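Side-chain contact in flagellar motor switch protein FliG (Aquifex aeolicus, PDB 3HJL), which probably forms part of the rotor-mounted switch complex of the bacterial flagellum, which sets the direction of flagellar rotation: residues A16-L19 and L20-E24. Sequence-based numbering, arbitrary orientation.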
loop_
_atom_site.group_PDB
_atom_site.type_symbol
_atom_site.label_atom_id
_atom_site.label_comp_id
_atom_site.label_asym_id
_atom_site.label_seq_id
_atom_site.Cartn_x
_atom_site.Cartn_y
_atom_site.Cartn_z
ATOM N N ALA A 16 18.099 -33.986 -28.756
ATOM C CA ALA A 16 17.579 -32.830 -29.502
ATOM C C ALA A 16 17.947 -31.503 -28.838
ATOM O O ALA A 16 18.392 -30.569 -29.508
ATOM C CB ALA A 16 16.060 -32.934 -29.650
ATOM N N VAL A 17 17.764 -31.432 -27.521
ATOM C CA VAL A 17 18.073 -30.225 -26.762
ATOM C C VAL A 17 19.581 -29.973 -26.713
ATOM O O VAL A 17 20.013 -28.836 -26.879
ATOM C CB VAL A 17 17.482 -30.273 -25.331
ATOM C CG1 VAL A 17 17.890 -29.033 -24.544
ATOM C CG2 VAL A 17 15.941 -30.378 -25.383
ATOM N N LEU A 18 20.369 -31.033 -26.504
ATOM C CA LEU A 18 21.834 -30.942 -26.533
ATOM C C LEU A 18 22.343 -30.397 -27.862
ATOM O O LEU A 18 23.175 -29.481 -27.882
ATOM C CB LEU A 18 22.489 -32.306 -26.269
ATOM C CG LEU A 18 22.587 -32.825 -24.833
ATOM C CD1 LEU A 18 23.161 -34.258 -24.826
ATOM C CD2 LEU A 18 23.463 -31.901 -23.976
ATOM N N LEU A 19 21.835 -30.952 -28.965
ATOM C CA LEU A 19 22.214 -30.504 -30.317
ATOM C C LEU A 19 22.102 -28.975 -30.461
ATOM O O LEU A 19 23.012 -28.319 -30.972
ATOM C CB LEU A 19 21.338 -31.195 -31.380
ATOM C CG LEU A 19 21.611 -30.891 -32.865
ATOM C CD1 LEU A 19 22.979 -31.428 -33.290
ATOM C CD2 LEU A 19 20.510 -31.466 -33.739
ATOM N N LEU A 20 21.002 -28.427 -29.962
ATOM C CA LEU A 20 20.727 -26.996 -30.054
ATOM C C LEU A 20 21.400 -26.124 -28.965
ATOM O O LEU A 20 21.627 -24.943 -29.199
ATOM C CB LEU A 20 19.213 -26.785 -30.024
ATOM C CG LEU A 20 18.448 -27.478 -31.160
ATOM C CD1 LEU A 20 16.979 -27.583 -30.820
ATOM C CD2 LEU A 20 18.668 -26.735 -32.471
ATOM N N SER A 21 21.726 -26.719 -27.808
ATOM C CA SER A 21 22.249 -26.001 -26.626
ATOM C C SER A 21 23.773 -26.027 -26.450
ATOM O O SER A 21 24.337 -25.088 -25.897
ATOM C CB SER A 21 21.610 -26.567 -25.358
ATOM O OG SER A 21 20.192 -26.472 -25.416
ATOM N N LEU A 22 24.418 -27.118 -26.868
ATOM C CA LEU A 22 25.876 -27.285 -26.754
ATOM C C LEU A 22 26.636 -26.212 -27.537
ATOM O O LEU A 22 26.092 -25.643 -28.478
ATOM C CB LEU A 22 26.320 -28.669 -27.280
ATOM C CG LEU A 22 26.065 -29.924 -26.427
ATOM C CD1 LEU A 22 26.248 -31.165 -27.270
ATOM C CD2 LEU A 22 26.991 -29.969 -25.223
ATOM N N PRO A 23 27.909 -25.958 -27.167
ATOM C CA PRO A 23 28.726 -25.013 -27.941
ATOM C C PRO A 23 28.894 -25.456 -29.391
ATOM O O PRO A 23 28.871 -26.659 -29.670
ATOM C CB PRO A 23 30.081 -25.033 -27.218
ATOM C CG PRO A 23 29.802 -25.560 -25.872
ATOM C CD PRO A 23 28.650 -26.495 -26.008
ATOM N N GLU A 24 29.060 -24.496 -30.299
ATOM C CA GLU A 24 29.179 -24.802 -31.730
ATOM C C GLU A 24 30.416 -25.631 -32.090
ATOM O O GLU A 24 30.380 -26.370 -33.069
ATOM C CB GLU A 24 29.117 -23.531 -32.583
ATOM C CG GLU A 24 27.792 -22.768 -32.466
ATOM C CD GLU A 24 27.490 -21.923 -33.696
ATOM O OE1 GLU A 24 27.718 -20.691 -33.655
ATOM O OE2 GLU A 24 27.060 -22.505 -34.716
#
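Ser21 folds its hydroxyl back onto the carbonyl of Val17, one turn earlier, in the C-terminal turn of helix 7-21 in the FliG N-terminal domain. The evidence is the 2.8 Å bond from Ser21 OG to Val17 O. With chi1 at -57°, OG lies beside its own backbone N and anti to the carbonyl carbon, which turns it toward the preceding turn. The hydroxyl does not meet a lone pair: it sits above the carbonyl plane, 41° out of it. Val17 O also receives a weak bond from Ser21 N, so one residue grips this oxygen twice. Val17 CG1, anti to its backbone N, lies alongside the hydroxyl, 3.6 Å from Ser21 OG. Replacing this serine by alanine removes OG, which would probably leave Val17 O with only the weak amide bond from that residue and open a small gap beside Val17 CG1, on the side packed against Ile85 of helix 78-88.

Leu22, the first residue to leave helical backbone angles, still closes the turn: its N donates to Leu18 O at 2.9 Å with a nearly straight N-H...O angle of 167°, in the carbonyl plane. Its side chain folds back over the same carbonyl, with CG 3.3 Å from Leu18 O. The Leu18 and Leu22 side chains meet at an oblique angle, Leu18 CB 4.1 Å from Leu22 CD1, and both reach Ile68 of helix 54-70, forming one apolar patch against that helix. Pro23 then takes the N-cap position of the next helix, and its O bonds to Ser27 OG. On another side of the turn, Leu20 N makes a weak bond to Ala16 O, while Leu20 CG stands off the end of the Ala16 carbonyl, 3.5 Å from Ala16 O, with Leu20 CD1 beside it at 3.6 Å.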